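Oxidored_FMN domain-containing protein ([Pseudomonas] geniculata N1, PDB 6L6J) probably oxidises 6-hydroxypseudooxynicotine as the amine oxidase HisD, carrying FMN, a [4Fe-4S] cluster and ADP. Local coordinates at residues A[61-66]-A[150-155]; A[66-71]-A[113-118]; A[107-112]-A[127-132]; A[119-124]-A[136-141]. All coordinates share one frame; numbering follows the deposited sequence.

Contact 1 of 4, residues A[61-66]-A[150-155]. With SO4 (sulfate ion), chain F.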
loop_
_atom_site.group_PDB
_atom_site.type_symbol
_atom_site.label_atom_id
_atom_site.label_comp_id
_atom_site.label_asym_id
_atom_site.label_seq_id
_atom_site.Cartn_x
_atom_site.Cartn_y
_atom_site.Cartn_z
ATOM N N THR A 61 5.582 -5.485 16.802
ATOM C CA THR A 61 5.192 -5.192 18.203
ATOM C C THR A 61 6.464 -5.087 19.049
ATOM O O THR A 61 7.111 -6.130 19.282
ATOM C CB THR A 61 4.217 -6.258 18.700
ATOM O OG1 THR A 61 3.072 -6.092 17.866
ATOM C CG2 THR A 61 3.880 -6.129 20.168
ATOM N N MET A 62 6.823 -3.881 19.461
ATOM C CA MET A 62 8.181 -3.584 19.972
ATOM C C MET A 62 8.399 -4.310 21.300
ATOM O O MET A 62 7.568 -4.128 22.218
ATOM C CB MET A 62 8.354 -2.075 20.157
ATOM C CG MET A 62 8.206 -1.328 18.843
ATOM S SD MET A 62 9.465 -1.827 17.652
ATOM C CE MET A 62 8.569 -2.887 16.543
ATOM N N ILE A 63 9.503 -5.045 21.424
ATOM C CA ILE A 63 9.812 -5.864 22.637
ATOM C C ILE A 63 10.599 -5.083 23.701
ATOM O O ILE A 63 10.850 -5.673 24.761
ATOM C CB ILE A 63 10.554 -7.145 22.237
ATOM C CG1 ILE A 63 11.965 -6.862 21.723
ATOM C CG2 ILE A 63 9.731 -7.919 21.228
ATOM C CD1 ILE A 63 12.869 -8.068 21.767
ATOM N N HIS A 64 10.991 -3.832 23.437
ATOM C CA HIS A 64 11.856 -3.012 24.336
ATOM C C HIS A 64 11.965 -1.577 23.806
ATOM O O HIS A 64 11.877 -1.393 22.573
ATOM C CB HIS A 64 13.252 -3.650 24.460
ATOM C CG HIS A 64 14.057 -3.134 25.602
ATOM N ND1 HIS A 64 15.076 -2.235 25.433
ATOM C CD2 HIS A 64 13.982 -3.386 26.928
ATOM C CE1 HIS A 64 15.595 -1.956 26.607
ATOM N NE2 HIS A 64 14.929 -2.642 27.546
ATOM N N GLU A 65 12.249 -0.632 24.705
ATOM C CA GLU A 65 12.348 0.847 24.472
ATOM C C GLU A 65 13.470 1.189 23.464
ATOM O O GLU A 65 13.397 2.281 22.815
ATOM C CB GLU A 65 12.572 1.553 25.816
ATOM C CG GLU A 65 11.449 1.327 26.825
ATOM C CD GLU A 65 11.605 0.172 27.819
ATOM O OE1 GLU A 65 11.976 -0.963 27.395
ATOM O OE2 GLU A 65 11.349 0.410 29.040
ATOM N N THR A 66 14.475 0.317 23.348
ATOM C CA THR A 66 15.598 0.425 22.385
ATOM C C THR A 66 15.134 0.078 20.955
ATOM O O THR A 66 15.988 0.153 20.026
ATOM C CB THR A 66 16.767 -0.492 22.785
ATOM O OG1 THR A 66 16.366 -1.871 22.819
ATOM C CG2 THR A 66 17.357 -0.120 24.125
ATOM N N ARG A 150 16.173 -12.017 27.301
ATOM C CA ARG A 150 15.242 -11.716 28.416
ATOM C C ARG A 150 14.055 -10.949 27.818
ATOM O O ARG A 150 12.935 -11.457 27.954
ATOM C CB ARG A 150 15.979 -10.995 29.550
ATOM C CG ARG A 150 15.142 -10.676 30.785
ATOM C CD ARG A 150 15.969 -10.019 31.894
ATOM N NE ARG A 150 16.752 -8.848 31.470
ATOM C CZ ARG A 150 16.312 -7.591 31.471
ATOM N NH1 ARG A 150 15.081 -7.309 31.859
ATOM N NH2 ARG A 150 17.100 -6.610 31.070
ATOM N N TRP A 151 14.294 -9.846 27.096
ATOM C CA TRP A 151 13.224 -8.976 26.522
ATOM C C TRP A 151 12.292 -9.809 25.643
ATOM O O TRP A 151 11.076 -9.614 25.719
ATOM C CB TRP A 151 13.766 -7.787 25.707
ATOM C CG TRP A 151 14.782 -6.921 26.382
ATOM C CD1 TRP A 151 14.934 -6.701 27.721
ATOM C CD2 TRP A 151 15.790 -6.130 25.729
ATOM N NE1 TRP A 151 15.992 -5.851 27.944
ATOM C CE2 TRP A 151 16.536 -5.488 26.740
ATOM C CE3 TRP A 151 16.135 -5.901 24.397
ATOM C CZ2 TRP A 151 17.611 -4.649 26.455
ATOM C CZ3 TRP A 151 17.224 -5.106 24.116
ATOM C CH2 TRP A 151 17.948 -4.486 25.132
ATOM N N TYR A 152 12.845 -10.686 24.812
ATOM C CA TYR A 152 12.059 -11.454 23.806
ATOM C C TYR A 152 11.167 -12.417 24.580
ATOM O O TYR A 152 9.957 -12.208 24.587
ATOM C CB TYR A 152 12.960 -12.124 22.763
ATOM C CG TYR A 152 12.550 -11.823 21.345
ATOM C CD1 TYR A 152 11.252 -12.056 20.912
ATOM C CD2 TYR A 152 13.443 -11.289 20.429
ATOM C CE1 TYR A 152 10.855 -11.779 19.613
ATOM C CE2 TYR A 152 13.062 -11.012 19.124
ATOM C CZ TYR A 152 11.762 -11.254 18.713
ATOM O OH TYR A 152 11.365 -10.967 17.437
ATOM N N ARG A 153 11.780 -13.377 25.274
ATOM C CA ARG A 153 11.130 -14.313 26.240
ATOM C C ARG A 153 10.002 -13.582 26.995
ATOM O O ARG A 153 8.860 -14.021 26.890
ATOM C CB ARG A 153 12.211 -14.880 27.174
ATOM C CG ARG A 153 11.722 -15.836 28.252
ATOM C CD ARG A 153 12.754 -15.995 29.363
ATOM N NE ARG A 153 12.578 -15.082 30.500
ATOM C CZ ARG A 153 13.573 -14.573 31.249
ATOM N NH1 ARG A 153 14.844 -14.860 30.989
ATOM N NH2 ARG A 153 13.291 -13.762 32.258
ATOM N N ASP A 154 10.301 -12.481 27.685
ATOM C CA ASP A 154 9.349 -11.744 28.570
ATOM C C ASP A 154 8.195 -11.133 27.757
ATOM O O ASP A 154 7.042 -11.232 28.194
ATOM C CB ASP A 154 10.056 -10.672 29.410
ATOM C CG ASP A 154 10.810 -11.245 30.598
ATOM O OD1 ASP A 154 10.647 -12.444 30.871
ATOM O OD2 ASP A 154 11.547 -10.497 31.244
ATOM N N ALA A 155 8.489 -10.520 26.621
ATOM C CA ALA A 155 7.465 -10.037 25.666
ATOM C C ALA A 155 6.610 -11.215 25.159
ATOM O O ALA A 155 5.403 -10.980 24.903
ATOM C CB ALA A 155 8.115 -9.299 24.517
HETATM S S SO4 F . 15.668 -3.640 31.118
HETATM O O1 SO4 F . 14.616 -4.619 31.175
HETATM O O2 SO4 F . 15.923 -3.120 32.453
HETATM O O3 SO4 F . 16.859 -4.261 30.582
HETATM O O4 SO4 F . 15.260 -2.551 30.263
#
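His64 and Trp151 are brought together by two torsions: the histidine sets its CG anti to the backbone N (chi1 -164°), while the tryptophan keeps its CG opposite the carbonyl carbon (chi1 -52°). Their rings then lie nearly parallel, planes 9° apart, in a face-to-face stack with 3.5 Å between the centroids of the imidazole and the six-membered ring. The other face of the imidazole carries Glu65 OE1. His64 ND1 and Thr66 OG1 share a hydrogen bond of 2.9 Å; the threonine hydroxyl is also bonded to His106, so this rim of the ring is fixed from behind. Deeper in, Ile63 reaches over the face of Tyr152, with CD1 4.0 Å from the ring centroid, and its CG2 rests on Ala155 CB at 3.9 Å. Tyr152 OH bonds Leu104 O and Tyr170 N, tying helix 142-162 to the barrel strands.

At the outer end a sulfate, probably from the crystallisation liquor, is met by three residues. His64 NE2 gives O4 an almost straight bond of 2.7 Å, Trp151 NE1 reaches O3 at 3.2 Å, and Arg150 NH1 meets O1 at 2.8 Å. A leucine in place of Trp151 would probably leave the His64 ring without its stacking partner on that face, held mainly by its edge bonds, and the sulfate without one N-H. The N-H groups make a place that an anion can occupy, at the mouth of a hydrophobic seam between strand 55-62 and the helix; the sulfate and Glu65 may favour a protonated imidazole, partly offset by Arg150.

Contact 2 of 4, residues A[66-71]-A[113-118]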
loop_
_atom_site.group_PDB
_atom_site.type_symbol
_atom_site.label_atom_id
_atom_site.label_comp_id
_atom_site.label_asym_id
_atom_site.label_seq_id
_atom_site.Cartn_x
_atom_site.Cartn_y
_atom_site.Cartn_z
ATOM N N THR A 66 14.475 0.317 23.348
ATOM C CA THR A 66 15.598 0.425 22.385
ATOM C C THR A 66 15.134 0.078 20.955
ATOM O O THR A 66 15.988 0.153 20.026
ATOM C CB THR A 66 16.767 -0.492 22.785
ATOM O OG1 THR A 66 16.366 -1.871 22.819
ATOM C CG2 THR A 66 17.357 -0.120 24.125
ATOM N N SER A 67 13.861 -0.296 20.759
ATOM C CA SER A 67 13.328 -0.652 19.422
ATOM C C SER A 67 12.101 0.193 19.069
ATOM O O SER A 67 11.012 -0.148 19.543
ATOM C CB SER A 67 13.007 -2.119 19.345
ATOM O OG SER A 67 12.327 -2.399 18.140
ATOM N N ASP A 68 12.255 1.204 18.211
ATOM C CA ASP A 68 11.096 1.838 17.522
ATOM C C ASP A 68 11.481 2.404 16.153
ATOM O O ASP A 68 12.681 2.527 15.836
ATOM C CB ASP A 68 10.434 2.911 18.375
ATOM C CG ASP A 68 11.300 4.097 18.727
ATOM O OD1 ASP A 68 11.871 4.718 17.790
ATOM O OD2 ASP A 68 11.385 4.393 19.944
ATOM N N HIS A 69 10.462 2.663 15.345
ATOM C CA HIS A 69 10.525 3.399 14.063
ATOM C C HIS A 69 9.797 4.741 14.255
ATOM O O HIS A 69 9.106 5.200 13.296
ATOM C CB HIS A 69 9.936 2.522 12.946
ATOM C CG HIS A 69 10.780 1.334 12.633
ATOM N ND1 HIS A 69 10.394 0.055 12.931
ATOM C CD2 HIS A 69 12.014 1.234 12.106
ATOM C CE1 HIS A 69 11.346 -0.784 12.591
ATOM N NE2 HIS A 69 12.340 -0.092 12.086
ATOM N N ALA A 70 9.911 5.342 15.454
ATOM C CA ALA A 70 9.330 6.663 15.771
ATOM C C ALA A 70 9.646 7.614 14.622
ATOM O O ALA A 70 10.768 7.659 14.134
ATOM C CB ALA A 70 9.863 7.207 17.073
ATOM N N PRO A 71 8.683 8.450 14.187
ATOM C CA PRO A 71 7.421 8.639 14.916
ATOM C C PRO A 71 6.229 7.764 14.465
ATOM O O PRO A 71 5.119 8.091 14.816
ATOM C CB PRO A 71 7.166 10.115 14.610
ATOM C CG PRO A 71 7.678 10.299 13.170
ATOM C CD PRO A 71 8.774 9.267 12.966
ATOM N N ALA A 113 15.054 4.778 17.935
ATOM C CA ALA A 113 14.720 4.513 19.355
ATOM C C ALA A 113 14.376 5.828 20.053
ATOM O O ALA A 113 14.838 6.032 21.220
ATOM C CB ALA A 113 15.907 3.839 20.017
ATOM N N ILE A 114 13.598 6.685 19.390
ATOM C CA ILE A 114 13.455 8.127 19.769
ATOM C C ILE A 114 12.432 8.287 20.905
ATOM O O ILE A 114 12.578 9.251 21.704
ATOM C CB ILE A 114 13.111 8.995 18.534
ATOM C CG1 ILE A 114 14.367 9.565 17.873
ATOM C CG2 ILE A 114 12.109 10.099 18.837
ATOM C CD1 ILE A 114 15.185 10.483 18.755
ATOM N N TYR A 115 11.402 7.442 20.957
ATOM C CA TYR A 115 10.245 7.630 21.874
ATOM C C TYR A 115 10.763 7.840 23.306
ATOM O O TYR A 115 10.317 8.797 23.964
ATOM C CB TYR A 115 9.256 6.468 21.764
ATOM C CG TYR A 115 8.354 6.503 20.544
ATOM C CD1 TYR A 115 7.697 7.669 20.153
ATOM C CD2 TYR A 115 8.126 5.364 19.783
ATOM C CE1 TYR A 115 6.851 7.703 19.057
ATOM C CE2 TYR A 115 7.285 5.389 18.685
ATOM C CZ TYR A 115 6.648 6.560 18.319
ATOM O OH TYR A 115 5.830 6.592 17.228
ATOM N N HIS A 116 11.709 7.008 23.748
ATOM C CA HIS A 116 12.334 7.065 25.093
ATOM C C HIS A 116 13.799 7.466 24.974
ATOM O O HIS A 116 14.593 7.034 25.835
ATOM C CB HIS A 116 12.202 5.724 25.809
ATOM C CG HIS A 116 10.815 5.446 26.256
ATOM N ND1 HIS A 116 10.028 4.499 25.653
ATOM C CD2 HIS A 116 10.064 6.015 27.215
ATOM C CE1 HIS A 116 8.858 4.465 26.241
ATOM N NE2 HIS A 116 8.854 5.383 27.188
ATOM N N ARG A 117 14.119 8.267 23.950
ATOM C CA ARG A 117 15.452 8.876 23.727
ATOM C C ARG A 117 16.501 7.841 24.109
ATOM O O ARG A 117 17.294 8.071 25.010
ATOM C CB ARG A 117 15.588 10.170 24.533
ATOM C CG ARG A 117 14.745 11.321 24.016
ATOM C CD ARG A 117 13.320 11.293 24.530
ATOM N NE ARG A 117 12.696 12.597 24.339
ATOM C CZ ARG A 117 12.207 13.059 23.190
ATOM N NH1 ARG A 117 12.209 12.302 22.113
ATOM N NH2 ARG A 117 11.696 14.278 23.123
ATOM N N GLU A 118 16.480 6.716 23.422
ATOM C CA GLU A 118 17.295 5.536 23.781
ATOM C C GLU A 118 18.326 5.308 22.673
ATOM O O GLU A 118 18.216 5.971 21.603
ATOM C CB GLU A 118 16.328 4.377 24.055
ATOM C CG GLU A 118 17.005 3.096 24.472
ATOM C CD GLU A 118 17.757 3.127 25.785
ATOM O OE1 GLU A 118 19.013 3.317 25.763
ATOM O OE2 GLU A 118 17.096 2.926 26.807
#
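Asp68 grips the start of the turn in 113-118 with both carboxylate oxygens. Asp68 OD1 uses its syn lone pair to accept from Ile114 N at 3.1 Å, and Tyr115 N donates to OD2 at 3.2 Å, also on the syn side but 32° out of the carboxylate plane. OD1 takes a second bond from Ala70 N, 3.1 Å away and above the plane, which closes an Asx turn within the aspartate's own loop. One buried carboxylate therefore holds three backbone amides, two across the contact and one at home. The partner chain is bent as a type I beta turn from Ile114 to Arg117; Ile114 O accepts from Arg117 N and, from the opposite face of its plane, from Arg117 NH1.

Outward from these bonds comes the packing. The methyl of Ala70 sits squarely over the Tyr115 ring, CB 3.4 Å from the centroid and only 8° off the normal, a CH-pi contact. The tyrosine hydroxyl runs past Pro71 to bond Leu72 O. At the other end, the methyl CG2 of Thr66 lies alongside the Glu118 chain, which bends about its CB-CG bond (chi2 64°).

These are two loops that follow neighbouring barrel strands, 55-62 and 99-105, and so sit at the C-terminal mouth of a TIM barrel. The side chain of Asp68 lies about 12 Å from the bound FMN, while His69 beside it bonds Glu60, an FMN-binding residue.

Contact 3 of 4, residues A[107-112]-A[127-132]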
loop_
_atom_site.group_PDB
_atom_site.type_symbol
_atom_site.label_atom_id
_atom_site.label_comp_id
_atom_site.label_asym_id
_atom_site.label_seq_id
_atom_site.Cartn_x
_atom_site.Cartn_y
_atom_site.Cartn_z
ATOM N N ALA A 107 14.074 -3.851 16.400
ATOM C CA ALA A 107 14.378 -3.182 15.119
ATOM C C ALA A 107 15.894 -3.112 14.893
ATOM O O ALA A 107 16.306 -2.724 13.804
ATOM C CB ALA A 107 13.728 -1.816 15.108
ATOM N N GLY A 108 16.702 -3.472 15.889
ATOM C CA GLY A 108 18.166 -3.308 15.825
ATOM C C GLY A 108 18.546 -1.959 15.204
ATOM O O GLY A 108 18.184 -0.918 15.772
ATOM N N ALA A 109 19.231 -1.986 14.060
ATOM C CA ALA A 109 19.858 -0.818 13.406
ATOM C C ALA A 109 18.975 -0.341 12.243
ATOM O O ALA A 109 19.535 0.012 11.192
ATOM C CB ALA A 109 21.240 -1.207 12.946
ATOM N N SER A 110 17.660 -0.337 12.441
ATOM C CA SER A 110 16.630 0.050 11.448
ATOM C C SER A 110 15.771 1.213 11.960
ATOM O O SER A 110 14.951 1.719 11.171
ATOM C CB SER A 110 15.756 -1.121 11.143
ATOM O OG SER A 110 14.721 -1.249 12.117
ATOM N N GLY A 111 15.917 1.596 13.233
ATOM C CA GLY A 111 15.150 2.691 13.856
ATOM C C GLY A 111 15.993 3.484 14.856
ATOM O O GLY A 111 16.993 2.970 15.371
ATOM N N PRO A 112 15.588 4.741 15.179
ATOM C CA PRO A 112 16.385 5.623 16.029
ATOM C C PRO A 112 16.072 5.553 17.531
ATOM O O PRO A 112 16.768 6.192 18.275
ATOM C CB PRO A 112 15.967 6.977 15.438
ATOM C CG PRO A 112 14.486 6.826 15.217
ATOM C CD PRO A 112 14.336 5.396 14.741
ATOM N N TYR A 127 25.073 4.087 11.714
ATOM C CA TYR A 127 23.817 4.883 11.740
ATOM C C TYR A 127 22.691 3.944 11.326
ATOM O O TYR A 127 22.914 2.982 10.610
ATOM C CB TYR A 127 23.944 6.133 10.868
ATOM C CG TYR A 127 24.988 7.115 11.339
ATOM C CD1 TYR A 127 24.754 7.938 12.428
ATOM C CD2 TYR A 127 26.191 7.256 10.673
ATOM C CE1 TYR A 127 25.687 8.864 12.866
ATOM C CE2 TYR A 127 27.136 8.177 11.098
ATOM C CZ TYR A 127 26.882 8.983 12.193
ATOM O OH TYR A 127 27.810 9.878 12.608
ATOM N N PRO A 128 21.457 4.145 11.815
ATOM C CA PRO A 128 20.311 3.351 11.358
ATOM C C PRO A 128 20.133 3.277 9.824
ATOM O O PRO A 128 20.370 4.227 9.147
ATOM C CB PRO A 128 19.123 4.111 11.967
ATOM C CG PRO A 128 19.687 4.780 13.188
ATOM C CD PRO A 128 21.105 5.147 12.827
ATOM N N HIS A 129 19.643 2.158 9.307
ATOM C CA HIS A 129 19.508 1.919 7.847
ATOM C C HIS A 129 18.612 2.995 7.215
ATOM O O HIS A 129 19.035 3.571 6.185
ATOM C CB HIS A 129 19.014 0.502 7.530
ATOM C CG HIS A 129 19.594 -0.598 8.369
ATOM N ND1 HIS A 129 20.961 -0.712 8.651
ATOM C CD2 HIS A 129 18.994 -1.669 8.951
ATOM C CE1 HIS A 129 21.158 -1.794 9.383
ATOM N NE2 HIS A 129 19.963 -2.395 9.594
ATOM N N TYR A 130 17.445 3.303 7.774
ATOM C CA TYR A 130 16.428 4.137 7.062
ATOM C C TYR A 130 16.206 5.510 7.733
ATOM O O TYR A 130 15.143 6.126 7.508
ATOM C CB TYR A 130 15.105 3.367 6.933
ATOM C CG TYR A 130 15.276 1.991 6.355
ATOM C CD1 TYR A 130 15.485 1.800 4.998
ATOM C CD2 TYR A 130 15.310 0.884 7.184
ATOM C CE1 TYR A 130 15.684 0.535 4.463
ATOM C CE2 TYR A 130 15.506 -0.390 6.673
ATOM C CZ TYR A 130 15.690 -0.563 5.306
ATOM O OH TYR A 130 15.886 -1.811 4.799
ATOM N N PHE A 131 17.173 6.000 8.510
ATOM C CA PHE A 131 17.029 7.221 9.342
ATOM C C PHE A 131 18.300 8.072 9.258
ATOM O O PHE A 131 19.388 7.521 9.347
ATOM C CB PHE A 131 16.665 6.835 10.783
ATOM C CG PHE A 131 15.234 6.389 10.965
ATOM C CD1 PHE A 131 14.870 5.062 10.787
ATOM C CD2 PHE A 131 14.242 7.289 11.313
ATOM C CE1 PHE A 131 13.559 4.651 10.952
ATOM C CE2 PHE A 131 12.929 6.884 11.476
ATOM C CZ PHE A 131 12.592 5.563 11.293
ATOM N N ILE A 132 18.128 9.390 9.151
ATOM C CA ILE A 132 19.234 10.408 9.158
ATOM C C ILE A 132 19.418 10.970 10.569
ATOM O O ILE A 132 20.368 11.718 10.756
ATOM C CB ILE A 132 18.987 11.516 8.115
ATOM C CG1 ILE A 132 17.728 12.321 8.433
ATOM C CG2 ILE A 132 18.920 10.886 6.712
ATOM C CD1 ILE A 132 17.463 13.481 7.456
HETATM O O HOH W 1 17.770 -3.959 11.134
#
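At the flavin end of the barrel, the loop after strand 99-105 meets the 127-132 loop through Ala109, Pro112, His129 and Phe131. His129 N donates to Ala109 O at 2.9 Å, although that oxygen's position is less sure in the model. Ala109 also offers its CB to the His129 ring, 3.6 Å from CE1. Both ring nitrogens have partners: NE2 bonds Asp180 and, at 3.1 Å, a water that also bonds Ala107 O; ND1 bonds Lys126. A type I beta turn from Pro128 to Phe131 sets these groups up, and Phe131, its CG anti to the carbonyl carbon (chi1 -75°), turns a ring face to Pro112. There Pro112 CD stands almost on the ring normal, 3.7 Å from the centroid and 4° off it, a CH-pi contact, while Ser110 O lies at the ring edge, 3.3 Å from CE1. An alanine at His129 is likely to leave Asp180 OD1 and Lys126 NZ each short of a partner and open a gap beside the Ala109 methyl. Ser110 turns its hydroxyl away from this packing: OG bonds Ala107 O at 2.7 Å and also His69 NE2, which in turn holds Glu60 of the FMN site.

Contact 4 of 4, residues A[119-124]-A[136-141]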
loop_
_atom_site.group_PDB
_atom_site.type_symbol
_atom_site.label_atom_id
_atom_site.label_comp_id
_atom_site.label_asym_id
_atom_site.label_seq_id
_atom_site.Cartn_x
_atom_site.Cartn_y
_atom_site.Cartn_z
ATOM N N HIS A 119 19.341 4.488 22.972
ATOM C CA HIS A 119 20.388 4.046 22.016
ATOM C C HIS A 119 19.898 2.793 21.284
ATOM O O HIS A 119 19.572 1.794 21.903
ATOM C CB HIS A 119 21.716 3.833 22.749
ATOM C CG HIS A 119 22.234 5.051 23.425
ATOM N ND1 HIS A 119 23.100 5.947 22.790
ATOM C CD2 HIS A 119 22.072 5.503 24.694
ATOM C CE1 HIS A 119 23.422 6.917 23.645
ATOM N NE2 HIS A 119 22.801 6.665 24.832
ATOM N N PRO A 120 19.773 2.816 19.946
ATOM C CA PRO A 120 19.476 1.598 19.188
ATOM C C PRO A 120 20.671 0.628 19.196
ATOM O O PRO A 120 21.792 1.026 19.504
ATOM C CB PRO A 120 19.192 2.084 17.752
ATOM C CG PRO A 120 19.078 3.590 17.867
ATOM C CD PRO A 120 19.889 3.997 19.082
ATOM N N LEU A 121 20.420 -0.622 18.822
ATOM C CA LEU A 121 21.394 -1.729 18.987
ATOM C C LEU A 121 21.805 -2.274 17.607
ATOM O O LEU A 121 21.025 -2.161 16.655
ATOM C CB LEU A 121 20.771 -2.810 19.876
ATOM C CG LEU A 121 20.078 -2.315 21.139
ATOM C CD1 LEU A 121 19.350 -3.462 21.812
ATOM C CD2 LEU A 121 21.058 -1.663 22.112
ATOM N N SER A 122 23.013 -2.828 17.530
ATOM C CA SER A 122 23.593 -3.451 16.322
ATOM C C SER A 122 24.674 -4.432 16.760
ATOM O O SER A 122 25.292 -4.200 17.810
ATOM C CB SER A 122 24.149 -2.401 15.396
ATOM O OG SER A 122 24.788 -2.978 14.256
ATOM N N PRO A 123 24.937 -5.515 15.978
ATOM C CA PRO A 123 26.125 -6.344 16.167
ATOM C C PRO A 123 27.374 -5.455 16.162
ATOM O O PRO A 123 28.275 -5.721 16.949
ATOM C CB PRO A 123 26.141 -7.296 14.955
ATOM C CG PRO A 123 25.157 -6.694 13.961
ATOM C CD PRO A 123 24.142 -5.971 14.826
ATOM N N THR A 124 27.363 -4.416 15.307
ATOM C CA THR A 124 28.498 -3.498 15.022
ATOM C C THR A 124 27.951 -2.103 14.708
ATOM O O THR A 124 26.976 -2.023 13.920
ATOM C CB THR A 124 29.356 -4.063 13.882
ATOM O OG1 THR A 124 29.763 -5.367 14.323
ATOM C CG2 THR A 124 30.551 -3.195 13.528
ATOM N N ALA A 136 23.593 6.977 16.723
ATOM C CA ALA A 136 24.259 5.751 16.213
ATOM C C ALA A 136 23.623 4.521 16.866
ATOM O O ALA A 136 23.247 4.610 18.041
ATOM C CB ALA A 136 25.742 5.802 16.477
ATOM N N ALA A 137 23.502 3.429 16.104
ATOM C CA ALA A 137 23.184 2.069 16.582
ATOM C C ALA A 137 24.428 1.496 17.264
ATOM O O ALA A 137 25.411 1.267 16.559
ATOM C CB ALA A 137 22.719 1.225 15.415
ATOM N N ARG A 138 24.390 1.250 18.572
ATOM C CA ARG A 138 25.618 0.942 19.376
ATOM C C ARG A 138 25.986 -0.544 19.228
ATOM O O ARG A 138 25.088 -1.354 19.143
ATOM C CB ARG A 138 25.468 1.383 20.847
ATOM C CG ARG A 138 24.672 0.427 21.723
ATOM C CD ARG A 138 24.288 1.057 23.038
ATOM N NE ARG A 138 23.439 0.189 23.842
ATOM C CZ ARG A 138 23.851 -0.919 24.474
ATOM N NH1 ARG A 138 25.117 -1.305 24.419
ATOM N NH2 ARG A 138 22.982 -1.648 25.151
ATOM N N THR A 139 27.282 -0.858 19.159
ATOM C CA THR A 139 27.858 -2.228 19.287
ATOM C C THR A 139 27.402 -2.792 20.635
ATOM O O THR A 139 27.549 -2.052 21.623
ATOM C CB THR A 139 29.400 -2.214 19.219
ATOM O OG1 THR A 139 29.854 -1.612 17.998
ATOM C CG2 THR A 139 30.002 -3.604 19.342
ATOM N N ILE A 140 26.869 -4.020 20.676
ATOM C CA ILE A 140 26.281 -4.584 21.928
ATOM C C ILE A 140 27.272 -5.564 22.590
ATOM O O ILE A 140 27.899 -6.354 21.874
ATOM C CB ILE A 140 24.860 -5.166 21.702
ATOM C CG1 ILE A 140 24.785 -6.306 20.684
ATOM C CG2 ILE A 140 23.881 -4.057 21.341
ATOM C CD1 ILE A 140 23.401 -6.950 20.603
ATOM N N ASP A 141 27.441 -5.428 23.912
ATOM C CA ASP A 141 28.065 -6.395 24.859
ATOM C C ASP A 141 27.440 -7.784 24.704
ATOM O O ASP A 141 26.319 -7.862 24.156
ATOM C CB ASP A 141 27.712 -6.078 26.323
ATOM C CG ASP A 141 28.473 -4.955 26.987
ATOM O OD1 ASP A 141 29.358 -4.388 26.334
ATOM O OD2 ASP A 141 28.182 -4.671 28.169
HETATM O O HOH W 2 20.662 0.991 24.326
HETATM O O HOH W 3 23.879 5.949 20.197
#
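Leu121 and Arg138 pair across a miniature two-stranded parallel sheet, strands 121-122 and 138-139, joined by a loop with no helix in it. The backbone register is held by one good bond and two poor ones: Arg138 N donates to Pro120 O at 2.8 Å and 164°, whereas Ser122 N to Arg138 O, 3.0 Å, and Ile140 N to Ser122 O, 3.3 Å, are both weak.

The tight part is built on Leu121, which meets Ile140 at about a right angle, CB 3.7 Å from CG2. Behind them, Trp151 of helix 142-162 and Leu177 and Phe181 of helix 177-182 close over Leu121 and Ile140. Ser122 and Thr139 lie on the other face, where Ala137 CB packs on Ser122 CB and Thr139 CG2 reaches Pro123 O. Leading from this core to the open side, Leu121 lays CD2 along the Arg138 chain, 3.5 Å from NE, the two side chains pointing the same way on one face of the sheet. Arg138 can do this because its CG sits between its backbone N and carbonyl carbon (chi1 80°) and the chain then runs extended to NE.

The loose side is wet. His119 is exposed and touches Arg138 by little more than its CB. The guanidinium NH2 makes a salt bridge with Asp144, and two waters fill in: one accepts from Arg138 NE and donates to His119 O, the other donates to Ala136 O and sits in the plane of the His119 ring, 2.7 Å from ND1.

How the contacts relate
All four contacts sit in the TIM-barrel part of the chain, on one side of its centre. Contact 1 spans the longest stretch, from the end of strand 55-62 to helix 142-162, and the other three fall within it. Contacts 2 and 3 interleave along the chain and lie about 10 Å apart between centres; they touch where His69 meets Ser110 and Ser67 meets Ala107. Contacts 3 and 4 are also about 10 Å apart and interleave, with Pro120 packed on the 107-112 loop. Contact 1 shares Thr66 with contact 2 and meets contact 4 at Leu121. Contacts 2 and 3 thus join the loops at the mouth on the FMN side, while contacts 1 and 4 tie them to helix 142-162, which follows strand 138-139.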